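Local coordinates for aspartate aminotransferase (Plasmodium falciparum, PDB 3K7Y), which probably catalyses the reversible, pyridoxal-phosphate-dependent transfer of an amino group from L-aspartate to 2-oxoglutarate, yielding oxaloacetate and L-glutamate, at residues L327-N330 and K331-T334; N346-K349 and K350-G353; I273-N276 and N277-I281. All coordinates share one frame; numbering follows the deposited sequence.

Interaction 1: L327-N330 and K331-T334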
ATOM      1  N   LEU A 327     -32.968  14.975  13.559  1.00 69.25           N
ATOM      2  CA  LEU A 327     -34.109  15.043  12.644  1.00 70.18           C
ATOM      3  C   LEU A 327     -34.669  13.657  12.376  1.00 69.12           C
ATOM      4  O   LEU A 327     -35.877  13.426  12.490  1.00 70.31           O
ATOM      5  CB  LEU A 327     -33.697  15.665  11.306  1.00 70.57           C
ATOM      6  CG  LEU A 327     -34.758  16.069  10.269  1.00 71.64           C
ATOM      7  CD1 LEU A 327     -34.112  16.199   8.913  1.00 71.65           C
ATOM      8  CD2 LEU A 327     -35.900  15.103  10.151  1.00 71.32           C
ATOM      9  N   PHE A 328     -33.777  12.743  12.020  1.00 67.26           N
ATOM     10  CA  PHE A 328     -34.154  11.416  11.579  1.00 66.43           C
ATOM     11  C   PHE A 328     -35.087  10.665  12.551  1.00 66.59           C
ATOM     12  O   PHE A 328     -36.171  10.233  12.158  1.00 66.80           O
ATOM     13  CB  PHE A 328     -32.897  10.600  11.231  1.00 64.79           C
ATOM     14  CG  PHE A 328     -33.187   9.180  10.830  1.00 63.92           C
ATOM     15  CD1 PHE A 328     -33.928   8.898   9.691  1.00 63.67           C
ATOM     16  CD2 PHE A 328     -32.727   8.123  11.603  1.00 62.75           C
ATOM     17  CE1 PHE A 328     -34.211   7.580   9.327  1.00 63.10           C
ATOM     18  CE2 PHE A 328     -32.999   6.802  11.242  1.00 62.52           C
ATOM     19  CZ  PHE A 328     -33.747   6.531  10.100  1.00 61.87           C
ATOM     20  N   PHE A 329     -34.676  10.526  13.812  1.00 66.63           N
ATOM     21  CA  PHE A 329     -35.486   9.797  14.794  1.00 67.06           C
ATOM     22  C   PHE A 329     -36.759  10.540  15.121  1.00 68.95           C
ATOM     23  O   PHE A 329     -37.730   9.946  15.584  1.00 69.58           O
ATOM     24  CB  PHE A 329     -34.690   9.494  16.068  1.00 66.65           C
ATOM     25  CG  PHE A 329     -33.502   8.614  15.825  1.00 65.28           C
ATOM     26  CD1 PHE A 329     -33.662   7.245  15.626  1.00 64.37           C
ATOM     27  CD2 PHE A 329     -32.232   9.153  15.763  1.00 64.94           C
ATOM     28  CE1 PHE A 329     -32.583   6.433  15.370  1.00 63.05           C
ATOM     29  CE2 PHE A 329     -31.139   8.346  15.514  1.00 64.24           C
ATOM     30  CZ  PHE A 329     -31.315   6.982  15.313  1.00 63.39           C
ATOM     31  N   ASN A 330     -36.759  11.841  14.871  1.00 70.47           N
ATOM     32  CA  ASN A 330     -37.965  12.628  15.056  1.00 73.16           C
ATOM     33  C   ASN A 330     -39.037  12.331  13.996  1.00 74.27           C
ATOM     34  O   ASN A 330     -40.245  12.441  14.263  1.00 75.54           O
ATOM     35  CB  ASN A 330     -37.636  14.117  15.135  1.00 74.36           C
ATOM     36  CG  ASN A 330     -37.069  14.517  16.483  1.00 74.87           C
ATOM     37  OD1 ASN A 330     -36.339  15.498  16.579  1.00 77.01           O
ATOM     38  ND2 ASN A 330     -37.410  13.771  17.530  1.00 74.08           N
ATOM     39  N   LYS A 331     -38.598  11.953  12.797  1.00 73.93           N
ATOM     40  CA  LYS A 331     -39.541  11.540  11.769  1.00 75.09           C
ATOM     41  C   LYS A 331     -40.071  10.136  12.059  1.00 74.84           C
ATOM     42  O   LYS A 331     -41.184   9.783  11.647  1.00 75.86           O
ATOM     43  CB  LYS A 331     -38.915  11.629  10.380  1.00 74.76           C
ATOM     44  CG  LYS A 331     -38.709  13.067   9.888  1.00 75.85           C
ATOM     45  CD  LYS A 331     -39.927  13.638   9.151  1.00 75.85           C
ATOM     46  CE  LYS A 331     -39.707  15.093   8.766  1.00 75.79           C
ATOM     47  NZ  LYS A 331     -40.887  15.681   8.082  1.00 77.11           N
ATOM     48  N   LEU A 332     -39.282   9.354  12.793  1.00 73.94           N
ATOM     49  CA  LEU A 332     -39.658   7.996  13.180  1.00 73.71           C
ATOM     50  C   LEU A 332     -40.560   8.003  14.397  1.00 75.33           C
ATOM     51  O   LEU A 332     -41.383   7.104  14.558  1.00 75.56           O
ATOM     52  CB  LEU A 332     -38.422   7.139  13.480  1.00 71.93           C
ATOM     53  CG  LEU A 332     -37.534   6.603  12.356  1.00 70.04           C
ATOM     54  CD1 LEU A 332     -36.379   5.838  12.948  1.00 68.08           C
ATOM     55  CD2 LEU A 332     -38.323   5.704  11.437  1.00 70.17           C
ATOM     56  N   GLU A 333     -40.397   9.002  15.264  1.00 76.85           N
ATOM     57  CA  GLU A 333     -41.311   9.150  16.389  1.00 79.29           C
ATOM     58  C   GLU A 333     -42.699   9.466  15.830  1.00 80.90           C
ATOM     59  O   GLU A 333     -43.704   9.035  16.397  1.00 82.04           O
ATOM     60  CB  GLU A 333     -40.869  10.252  17.354  1.00 80.28           C
ATOM     61  CG  GLU A 333     -41.185  11.664  16.856  1.00 84.40           C
ATOM     62  CD  GLU A 333     -41.725  12.598  17.939  1.00 90.04           C
ATOM     63  OE1 GLU A 333     -40.951  12.930  18.870  1.00 91.48           O
ATOM     64  OE2 GLU A 333     -42.920  13.009  17.852  1.00 92.73           O
ATOM     65  N   THR A 334     -42.729  10.212  14.718  1.00 81.48           N
ATOM     66  CA  THR A 334     -43.969  10.595  14.036  1.00 82.90           C
ATOM     67  C   THR A 334     -44.587   9.428  13.282  1.00 82.53           C
ATOM     68  O   THR A 334     -45.581   8.877  13.729  1.00 83.46           O
ATOM     69  CB  THR A 334     -43.776  11.799  13.086  1.00 83.91           C
ATOM     70  OG1 THR A 334     -43.429  12.953  13.857  1.00 85.43           O
ATOM     71  CG2 THR A 334     -45.055  12.094  12.305  1.00 84.91           C
TER

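Interaction 2: N346-K349 and K350-G353. With ACT (acetate ion), chain C.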
ATOM      1  N   ASN A 346     -35.823   8.164  21.130  1.00 76.42           N
ATOM      2  CA  ASN A 346     -35.013   9.240  21.710  1.00 76.52           C
ATOM      3  C   ASN A 346     -33.595   8.793  22.123  1.00 75.01           C
ATOM      4  O   ASN A 346     -32.678   9.615  22.248  1.00 75.14           O
ATOM      5  CB  ASN A 346     -35.749   9.856  22.902  1.00 78.62           C
ATOM      6  CG  ASN A 346     -35.797  11.372  22.841  1.00 81.18           C
ATOM      7  OD1 ASN A 346     -36.782  11.946  22.384  1.00 83.89           O
ATOM      8  ND2 ASN A 346     -34.736  12.029  23.298  1.00 82.71           N
ATOM      9  N   VAL A 347     -33.421   7.487  22.306  1.00 73.30           N
ATOM     10  CA  VAL A 347     -32.196   6.945  22.862  1.00 71.86           C
ATOM     11  C   VAL A 347     -31.096   6.766  21.817  1.00 69.88           C
ATOM     12  O   VAL A 347     -29.975   6.367  22.141  1.00 69.56           O
ATOM     13  CB  VAL A 347     -32.445   5.606  23.561  1.00 72.04           C
ATOM     14  CG1 VAL A 347     -31.347   5.366  24.598  1.00 72.62           C
ATOM     15  CG2 VAL A 347     -33.820   5.590  24.217  1.00 73.36           C
ATOM     16  N   TYR A 348     -31.405   7.065  20.566  1.00 68.24           N
ATOM     17  CA  TYR A 348     -30.430   6.886  19.512  1.00 66.18           C
ATOM     18  C   TYR A 348     -29.858   8.214  19.067  1.00 66.23           C
ATOM     19  O   TYR A 348     -29.046   8.264  18.140  1.00 65.43           O
ATOM     20  CB  TYR A 348     -31.066   6.212  18.305  1.00 65.63           C
ATOM     21  CG  TYR A 348     -31.705   4.877  18.558  1.00 64.50           C
ATOM     22  CD1 TYR A 348     -30.974   3.709  18.458  1.00 63.07           C
ATOM     23  CD2 TYR A 348     -33.045   4.785  18.862  1.00 65.92           C
ATOM     24  CE1 TYR A 348     -31.549   2.492  18.678  1.00 63.17           C
ATOM     25  CE2 TYR A 348     -33.638   3.563  19.095  1.00 66.72           C
ATOM     26  CZ  TYR A 348     -32.881   2.416  18.997  1.00 65.11           C
ATOM     27  OH  TYR A 348     -33.472   1.190  19.219  1.00 66.24           O
ATOM     28  N   LYS A 349     -30.299   9.290  19.710  1.00 67.33           N
ATOM     29  CA  LYS A 349     -29.789  10.629  19.406  1.00 67.58           C
ATOM     30  C   LYS A 349     -28.488  10.922  20.158  1.00 67.54           C
ATOM     31  O   LYS A 349     -27.632  11.618  19.633  1.00 67.09           O
ATOM     32  CB  LYS A 349     -30.841  11.695  19.710  1.00 69.37           C
ATOM     33  CG  LYS A 349     -32.152  11.563  18.939  1.00 68.95           C
ATOM     34  CD  LYS A 349     -33.279  12.165  19.765  1.00 70.16           C
ATOM     35  CE  LYS A 349     -34.535  12.396  18.945  1.00 70.66           C
ATOM     36  NZ  LYS A 349     -35.757  12.553  19.804  1.00 71.17           N
ATOM     37  N   LYS A 350     -28.353  10.387  21.375  1.00 68.15           N
ATOM     38  CA  LYS A 350     -27.088  10.385  22.125  1.00 68.78           C
ATOM     39  C   LYS A 350     -25.914  10.060  21.200  1.00 67.68           C
ATOM     40  O   LYS A 350     -24.854  10.693  21.266  1.00 68.00           O
ATOM     41  CB  LYS A 350     -27.107   9.339  23.261  1.00 69.27           C
ATOM     42  CG  LYS A 350     -28.113   9.565  24.400  1.00 72.51           C
ATOM     43  CD  LYS A 350     -29.535   9.089  24.056  1.00 74.60           C
ATOM     44  CE  LYS A 350     -30.613   9.923  24.764  1.00 77.78           C
ATOM     45  NZ  LYS A 350     -31.027   9.409  26.117  1.00 79.68           N
ATOM     46  N   GLN A 351     -26.123   9.065  20.336  1.00 66.80           N
ATOM     47  CA  GLN A 351     -25.111   8.549  19.404  1.00 65.63           C
ATOM     48  C   GLN A 351     -24.353   9.613  18.594  1.00 65.87           C
ATOM     49  O   GLN A 351     -24.860  10.719  18.375  1.00 67.14           O
ATOM     50  CB  GLN A 351     -25.749   7.516  18.471  1.00 64.51           C
ATOM     51  CG  GLN A 351     -25.932   6.178  19.127  1.00 63.93           C
ATOM     52  CD  GLN A 351     -26.665   5.175  18.265  1.00 64.41           C
ATOM     53  OE1 GLN A 351     -27.216   5.498  17.203  1.00 63.41           O
ATOM     54  NE2 GLN A 351     -26.686   3.933  18.732  1.00 65.67           N
ATOM     55  N   ARG A 352     -23.146   9.264  18.144  1.00 65.10           N
ATOM     56  CA  ARG A 352     -22.289  10.212  17.463  1.00 65.05           C
ATOM     57  C   ARG A 352     -21.347   9.533  16.519  1.00 64.17           C
ATOM     58  O   ARG A 352     -20.893   8.436  16.780  1.00 63.47           O
ATOM     59  CB  ARG A 352     -21.482  11.012  18.482  1.00 65.64           C
ATOM     60  CG  ARG A 352     -21.571  12.486  18.251  1.00 66.11           C
ATOM     61  CD  ARG A 352     -23.004  12.921  18.339  1.00 65.23           C
ATOM     62  NE  ARG A 352     -23.196  14.047  19.238  1.00 65.57           N
ATOM     63  CZ  ARG A 352     -24.381  14.398  19.713  1.00 66.07           C
ATOM     64  NH1 ARG A 352     -24.483  15.438  20.513  1.00 68.08           N
ATOM     65  NH2 ARG A 352     -25.465  13.710  19.382  1.00 64.52           N
ATOM     66  N   GLY A 353     -21.031  10.227  15.433  1.00 64.85           N
ATOM     67  CA  GLY A 353     -20.140   9.712  14.399  1.00 64.58           C
ATOM     68  C   GLY A 353     -20.851   9.750  13.055  1.00 65.12           C
ATOM     69  O   GLY A 353     -21.855  10.455  12.884  1.00 66.30           O
TER
HETATM   70  C   ACT C 407     -35.452  15.800  20.211  0.50 99.42           C
HETATM   71  O   ACT C 407     -36.593  15.814  20.733  1.00 99.50           O
HETATM   72  OXT ACT C 407     -35.400  15.505  18.994  1.00 99.59           O
HETATM   73  CH3 ACT C 407     -34.214  16.107  21.009  0.50 99.31           C

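Interaction 3: I273-N276 and N277-I281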
ATOM      1  N   ILE A 273      15.226   2.240  17.159  1.00 75.50           N
ATOM      2  CA  ILE A 273      15.056   0.798  16.924  1.00 73.50           C
ATOM      3  C   ILE A 273      13.708   0.470  16.256  1.00 70.52           C
ATOM      4  O   ILE A 273      13.673  -0.005  15.127  1.00 69.64           O
ATOM      5  CB  ILE A 273      15.207  -0.036  18.229  1.00 73.96           C
ATOM      6  CG1 ILE A 273      16.677  -0.197  18.631  1.00 76.09           C
ATOM      7  CG2 ILE A 273      14.571  -1.418  18.072  1.00 72.74           C
ATOM      8  CD1 ILE A 273      16.896  -1.047  19.904  1.00 75.78           C
ATOM      9  N   VAL A 274      12.607   0.736  16.955  1.00 68.87           N
ATOM     10  CA  VAL A 274      11.266   0.477  16.432  1.00 66.26           C
ATOM     11  C   VAL A 274      11.176   0.906  14.961  1.00 66.03           C
ATOM     12  O   VAL A 274      10.592   0.206  14.112  1.00 64.35           O
ATOM     13  CB  VAL A 274      10.181   1.179  17.283  1.00 65.19           C
ATOM     14  CG1 VAL A 274       8.814   0.778  16.831  1.00 62.69           C
ATOM     15  CG2 VAL A 274      10.332   0.805  18.734  1.00 65.56           C
ATOM     16  N   PHE A 275      11.788   2.047  14.662  1.00 67.53           N
ATOM     17  CA  PHE A 275      11.805   2.558  13.307  1.00 67.89           C
ATOM     18  C   PHE A 275      12.385   1.535  12.335  1.00 68.10           C
ATOM     19  O   PHE A 275      11.745   1.205  11.333  1.00 67.27           O
ATOM     20  CB  PHE A 275      12.576   3.867  13.228  1.00 69.77           C
ATOM     21  CG  PHE A 275      12.411   4.583  11.922  1.00 70.93           C
ATOM     22  CD1 PHE A 275      11.198   5.183  11.591  1.00 70.81           C
ATOM     23  CD2 PHE A 275      13.468   4.664  11.020  1.00 73.34           C
ATOM     24  CE1 PHE A 275      11.037   5.859  10.373  1.00 71.43           C
ATOM     25  CE2 PHE A 275      13.324   5.339   9.804  1.00 73.52           C
ATOM     26  CZ  PHE A 275      12.105   5.937   9.482  1.00 72.88           C
ATOM     27  N   ASN A 276      13.581   1.028  12.645  1.00 69.41           N
ATOM     28  CA  ASN A 276      14.234   0.015  11.812  1.00 69.76           C
ATOM     29  C   ASN A 276      13.408  -1.261  11.682  1.00 67.81           C
ATOM     30  O   ASN A 276      13.265  -1.793  10.580  1.00 67.72           O
ATOM     31  CB  ASN A 276      15.660  -0.287  12.294  1.00 72.23           C
ATOM     32  CG  ASN A 276      16.699   0.751  11.803  1.00 75.80           C
ATOM     33  OD1 ASN A 276      16.570   1.329  10.722  1.00 77.42           O
ATOM     34  ND2 ASN A 276      17.740   0.970  12.602  1.00 79.69           N
ATOM     35  N   ASN A 277      12.843  -1.730  12.794  1.00 66.61           N
ATOM     36  CA  ASN A 277      11.873  -2.828  12.773  1.00 64.80           C
ATOM     37  C   ASN A 277      10.712  -2.570  11.816  1.00 62.68           C
ATOM     38  O   ASN A 277      10.302  -3.456  11.063  1.00 61.94           O
ATOM     39  CB  ASN A 277      11.304  -3.085  14.165  1.00 64.61           C
ATOM     40  CG  ASN A 277      12.369  -3.472  15.178  1.00 67.18           C
ATOM     41  OD1 ASN A 277      12.856  -2.633  15.954  1.00 68.33           O
ATOM     42  ND2 ASN A 277      12.715  -4.753  15.196  1.00 68.32           N
ATOM     43  N   LEU A 278      10.181  -1.356  11.842  1.00 61.70           N
ATOM     44  CA  LEU A 278       9.043  -1.057  10.995  1.00 59.98           C
ATOM     45  C   LEU A 278       9.446  -1.030   9.530  1.00 60.58           C
ATOM     46  O   LEU A 278       8.797  -1.676   8.706  1.00 60.14           O
ATOM     47  CB  LEU A 278       8.326   0.221  11.431  1.00 59.01           C
ATOM     48  CG  LEU A 278       7.673   0.148  12.820  1.00 57.70           C
ATOM     49  CD1 LEU A 278       6.827   1.372  13.137  1.00 55.87           C
ATOM     50  CD2 LEU A 278       6.854  -1.138  13.004  1.00 55.56           C
ATOM     51  N   CYS A 279      10.530  -0.328   9.210  1.00 62.08           N
ATOM     52  CA  CYS A 279      11.036  -0.290   7.833  1.00 63.00           C
ATOM     53  C   CYS A 279      11.257  -1.694   7.336  1.00 62.34           C
ATOM     54  O   CYS A 279      10.822  -2.068   6.246  1.00 61.81           O
ATOM     55  CB  CYS A 279      12.342   0.487   7.749  1.00 65.12           C
ATOM     56  SG  CYS A 279      12.100   2.222   8.085  1.00 68.05           S
ATOM     57  N   PHE A 280      11.924  -2.468   8.172  1.00 62.53           N
ATOM     58  CA  PHE A 280      12.126  -3.864   7.913  1.00 62.52           C
ATOM     59  C   PHE A 280      10.805  -4.532   7.546  1.00 60.19           C
ATOM     60  O   PHE A 280      10.626  -4.976   6.409  1.00 60.43           O
ATOM     61  CB  PHE A 280      12.733  -4.523   9.135  1.00 63.44           C
ATOM     62  CG  PHE A 280      13.104  -5.935   8.910  1.00 66.15           C
ATOM     63  CD1 PHE A 280      12.214  -6.959   9.240  1.00 67.03           C
ATOM     64  CD2 PHE A 280      14.336  -6.255   8.340  1.00 68.51           C
ATOM     65  CE1 PHE A 280      12.558  -8.289   9.025  1.00 68.50           C
ATOM     66  CE2 PHE A 280      14.687  -7.574   8.117  1.00 70.10           C
ATOM     67  CZ  PHE A 280      13.794  -8.599   8.455  1.00 69.94           C
ATOM     68  N   ILE A 281       9.881  -4.595   8.500  1.00 58.11           N
ATOM     69  CA  ILE A 281       8.548  -5.140   8.236  1.00 56.12           C
ATOM     70  C   ILE A 281       7.919  -4.643   6.922  1.00 55.29           C
ATOM     71  O   ILE A 281       7.461  -5.458   6.116  1.00 55.18           O
ATOM     72  CB  ILE A 281       7.603  -4.925   9.423  1.00 55.06           C
ATOM     73  CG1 ILE A 281       7.933  -5.944  10.516  1.00 56.54           C
ATOM     74  CG2 ILE A 281       6.163  -5.080   8.999  1.00 53.35           C
ATOM     75  CD1 ILE A 281       7.396  -5.587  11.897  1.00 56.93           C
TER

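Interaction 1: L327-N330 and K331-T334
The rings of Phe328 and Phe329 meet the same methyl group, CD1 of Leu332, one helical turn further along. Carbon CD2 of Phe328 lies over one face of Phe329, 4.0 Å above the plane and over the ring centre, and the Phe329 ring meets that of Tyr348 with the two planes only about 15° apart. Leu332 reaches both phenylalanines at a slant: its CD1 lies 3.9 Å from CE2 of Phe328, with CZ of that ring equally near, and 4.1 Å from CD1 of Phe329. The first torsions send the two rings off differently from the backbone: Phe328 swings CG away from its backbone N (chi1 177°), whereas Phe329 keeps CG beside its own N (chi1 -62°), yet CD2 of Phe328 still comes over the Phe329 face. Trp345 adds to the apolar surroundings of Phe329 and Leu332, and helix 390-403 lies against Leu327, Phe328 and Leu332.

On the flank of the helix, Leu327 CD2 touches the aliphatic part of Lys331, at 3.5 Å from its CG. A bend at the second torsion then carries the lysine chain onward, with its amino end leading away from the preceding turn.

The backbone follows the alpha-helical i to i+4 pattern: Glu333 N bonds to Phe329 O at 2.8 Å, Lys331 N to Leu327 O and Leu332 N to Phe328 O. Weak i to i+3 bonds, from Lys331 N to Phe328 O and from Leu332 N to Phe329 O, accompany it.

The chemistry is therefore two-sided. Apolar packing round Phe328, Phe329 and Leu332 supplies the buried seam near the end of helix 304-335, while the polar heads of Lys331 and Glu333 belong to its more accessible surface.

Interaction 2: N346-K349 and K350-G353
Gln351 folds back on Tyr348 in the close-packed part of this turn: its CB rests 3.4 Å from Tyr348 O, and its NE2 lies at the edge of the tyrosine ring, near the ring plane. The amide does its bonding elsewhere, NE2 donating to Phe357 O and OE1 taking a weak bond from Ser356 OG. With CG beside the backbone N (chi1 -78°), its extended chain carries the amide that way.

Lys350 covers the more open side. Bent at every torsion after the first, its chain lies over the carbonyls of the preceding turn, with CD 3.4 Å from Val347 O and CE 3.3 Å from Asn346 O. Lys349 instead runs extended toward Asn346 and an acetate, beside Asn330; its NZ makes two weak hydrogen bonds, at 2.8 Å to Asn346 OD1 and at 3.1 Å to OXT of the acetate, probably from the crystallisation liquor.

Arg352 turns its guanidinium back along the chain, and NH2 donates to Gln351 O at 3.2 Å. The same NH2 comes 3.0 Å from Lys349 O, which sits at the guanidinium edge near its plane, at an angle too poor for a hydrogen bond.

The loop lies between helix 304-335 and strand 355-357, a 3-10 segment running through 346-348: Lys349 packs on Phe329 and Arg352 on Thr322 of that helix, and Arg325 bonds to Gly353 O just ahead of the strand.

Interaction 3: I273-N276 and N277-I281
A sulfur-aromatic contact one turn apart, Cys279 over Phe275, marks this stretch of helix 268-283, which packs against the large mixed sheet on one side and meets the second subunit on another. The thiol sulfur stands above one face of the phenylalanine ring, offset toward the rim: SG lies 4.0 Å from the ring centroid, 20° off the normal, with CE2 of Phe275 the nearest ring carbon at 3.8 Å. The two first torsions bring this about. Phe275 CG is turned away from its own N (chi1 -169°), which sends the ring along the helix flank, while Cys279 keeps SG beside its N (chi1 -68°).

Next to this pair, Val274 and Leu278 form an apolar ridge, CG1 of the valine being 4.2 Å from CG of the leucine.

Four consecutive i to i+4 backbone bonds make the helix regular here. Cys279 N bonds to Phe275 O at 2.9 Å and almost straight; Asn277 N to Ile273 O, Leu278 N to Val274 O and Phe280 N to Asn276 O complete the set. The backbone bond and the sulfur contact thus join the same two residues, Phe275 and Cys279.

The other flank belongs to the dimer. Asn276 ND2 makes a weak hydrogen bond with Asn10 OD1 of the second subunit, and Asn277 and Phe280 pack on Ile11 of that chain, consistent with the N-terminal arm that reaches across the partner in this family.

Inward, Phe275 and Leu278 rest on Ile101 of edge strand 98-104, Val274 and Leu278 on Ile263 of the adjoining strand 258-264, and Asn277, Leu278 and Ile281 touch Phe116 of helix 105-118.

Overall arrangement
From the N terminus the chain first reaches interaction 3, then interaction 1 and finally interaction 2. Each is local and closes no long loop: two lie along helices, the third in the loop after helix 304-335, and none nests within or crosses another. Interaction 3 sits on the far side of the chain's centre, tying helix 268-283 to the edge of the large sheet and to the second subunit; its nearest atoms are about 39 Å from interaction 1 and 28 Å from interaction 2. The latter two are neighbours, their centres about 12 Å apart: Tyr348 and Lys349 pack on Phe329, and Lys349 also on Asn330, before the chain enters strand 355-357.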